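Local coordinates for trwC protein (Escherichia coli, PDB 1OMH), which probably nicks and processes the transfer-origin DNA of a conjugative plasmid, this chain being its N-terminal, DNA-binding relaxase domain, at residues D103-A109 / E203-Y209. Numbering follows the deposited sequence.
Sequences DAEIIKA and ELQKLGY
I106 reaches from the first turn of helix 104-122 into the last turn of helix 189-206 and the residues that follow it. From CB its chain forks: CG2 lies loosely against L204 CD2, while CG1, beside the backbone N (chi1 -60°), carries CD1 across the interface. I106 CD1 meets L204 CD2 at 3.2 Å. The same I106 CD1 lies 3.4 Å from L207 CD1, and both leucine contacts are tight. I106 CD1 also approaches the Y209 ring obliquely, 3.3 Å from CE1; V94 and A98 of helix 92-99 also touch I106. L207 sets both methyls against E105 CB. The polar side of the contact is D103: its CG, anti to the backbone N (chi1 -175°), sends OD1 to the ring edge, where Y209 OH donates a very short hydrogen bond, its modelled 2.4 Å length doubtful. Carboxylate and ring planes stand 45° apart. D103 OD2 accepts from E105 N at 3.0 Å, so one carboxylate both caps its helix and meets the tyrosine. Farther along, A109 CB rests on E203 CB at 3.6 Å, while the E203 carboxylate bridges to K206, R112 and R116. An alanine at E203 would probably leave R112, R116 and K206 without the carboxylate that they share. The junction pairs a helix N-terminus, N-capped by D103, with a helix C-terminus closed by a Schellman motif at G208, joining two helices of the relaxase domain.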
# COMPACT_ATOMS: atom_id res chain seq x y z
N ASP B 103 7.30 7.73 -18.05
CA ASP B 103 6.66 9.01 -17.74
C ASP B 103 6.74 9.26 -16.24
O ASP B 103 5.92 8.76 -15.46
CB ASP B 103 5.20 9.01 -18.19
CG ASP B 103 4.52 10.35 -18.00
OD1 ASP B 103 3.41 10.54 -18.54
OD2 ASP B 103 5.09 11.22 -17.29
N ALA B 104 7.73 10.05 -15.83
CA ALA B 104 7.94 10.36 -14.43
C ALA B 104 6.77 11.08 -13.77
O ALA B 104 6.56 10.93 -12.56
CB ALA B 104 9.21 11.20 -14.28
N GLU B 105 6.01 11.85 -14.53
CA GLU B 105 4.88 12.57 -13.96
C GLU B 105 3.82 11.60 -13.43
O GLU B 105 3.03 11.95 -12.55
CB GLU B 105 4.26 13.52 -14.98
CG GLU B 105 5.25 14.55 -15.53
CD GLU B 105 5.92 15.36 -14.44
OE1 GLU B 105 5.22 16.12 -13.73
OE2 GLU B 105 7.16 15.25 -14.29
N ILE B 106 3.81 10.38 -13.96
CA ILE B 106 2.86 9.37 -13.50
C ILE B 106 3.27 8.96 -12.09
O ILE B 106 2.42 8.72 -11.23
CB ILE B 106 2.88 8.12 -14.41
CG1 ILE B 106 2.51 8.51 -15.84
CG2 ILE B 106 1.91 7.06 -13.87
CD1 ILE B 106 1.11 9.04 -15.98
N ILE B 107 4.58 8.88 -11.86
CA ILE B 107 5.07 8.52 -10.54
C ILE B 107 4.58 9.56 -9.54
O ILE B 107 4.07 9.22 -8.48
CB ILE B 107 6.62 8.48 -10.50
CG1 ILE B 107 7.14 7.44 -11.50
CG2 ILE B 107 7.10 8.11 -9.09
CD1 ILE B 107 6.66 6.04 -11.24
N LYS B 108 4.73 10.83 -9.89
CA LYS B 108 4.28 11.91 -9.02
C LYS B 108 2.76 11.84 -8.83
O LYS B 108 2.25 12.13 -7.75
CB LYS B 108 4.66 13.26 -9.63
CG LYS B 108 4.14 14.46 -8.84
N ALA B 109 2.04 11.46 -9.89
CA ALA B 109 0.59 11.35 -9.82
C ALA B 109 0.20 10.31 -8.77
O ALA B 109 -0.71 10.53 -7.96
CB ALA B 109 0.02 10.96 -11.18
N GLU B 203 -5.36 13.03 -11.55
CA GLU B 203 -3.99 13.41 -11.85
C GLU B 203 -3.55 12.95 -13.23
O GLU B 203 -2.83 13.66 -13.94
CB GLU B 203 -3.04 12.84 -10.79
CG GLU B 203 -3.17 13.48 -9.43
CD GLU B 203 -2.91 14.97 -9.48
OE1 GLU B 203 -1.88 15.38 -10.07
OE2 GLU B 203 -3.72 15.74 -8.92
N LEU B 204 -3.97 11.74 -13.60
CA LEU B 204 -3.62 11.17 -14.90
C LEU B 204 -4.28 11.94 -16.04
O LEU B 204 -3.68 12.15 -17.09
CB LEU B 204 -4.03 9.70 -14.97
CG LEU B 204 -3.22 8.77 -14.06
CD1 LEU B 204 -3.79 7.37 -14.11
CD2 LEU B 204 -1.77 8.79 -14.51
N GLN B 205 -5.52 12.35 -15.83
CA GLN B 205 -6.22 13.10 -16.85
C GLN B 205 -5.57 14.46 -17.06
O GLN B 205 -5.58 14.99 -18.16
CB GLN B 205 -7.70 13.23 -16.48
CG GLN B 205 -8.45 11.96 -16.78
CD GLN B 205 -9.85 11.95 -16.25
OE1 GLN B 205 -10.68 11.13 -16.66
NE2 GLN B 205 -10.14 12.85 -15.32
N LYS B 206 -4.98 15.01 -16.00
CA LYS B 206 -4.31 16.30 -16.11
C LYS B 206 -3.08 16.17 -17.00
O LYS B 206 -2.58 17.16 -17.53
CB LYS B 206 -3.87 16.80 -14.73
CG LYS B 206 -4.77 17.86 -14.14
CD LYS B 206 -4.10 18.58 -12.97
CE LYS B 206 -3.92 17.68 -11.77
NZ LYS B 206 -3.42 18.44 -10.59
N LEU B 207 -2.59 14.94 -17.15
CA LEU B 207 -1.41 14.68 -17.98
C LEU B 207 -1.81 14.39 -19.42
O LEU B 207 -0.95 14.20 -20.28
CB LEU B 207 -0.62 13.50 -17.41
CG LEU B 207 -0.09 13.67 -15.97
CD1 LEU B 207 0.66 12.42 -15.55
CD2 LEU B 207 0.82 14.89 -15.89
N GLY B 208 -3.11 14.35 -19.68
CA GLY B 208 -3.56 14.10 -21.03
C GLY B 208 -3.84 12.66 -21.41
O GLY B 208 -3.84 12.33 -22.59
N TYR B 209 -4.06 11.79 -20.42
CA TYR B 209 -4.36 10.40 -20.71
C TYR B 209 -5.86 10.17 -20.65
O TYR B 209 -6.54 10.80 -19.84
CB TYR B 209 -3.69 9.45 -19.70
CG TYR B 209 -2.19 9.42 -19.77
CD1 TYR B 209 -1.42 10.05 -18.79
CD2 TYR B 209 -1.53 8.79 -20.83
CE1 TYR B 209 -0.03 10.05 -18.87
CE2 TYR B 209 -0.15 8.79 -20.91
CZ TYR B 209 0.60 9.42 -19.94
OH TYR B 209 1.96 9.42 -20.04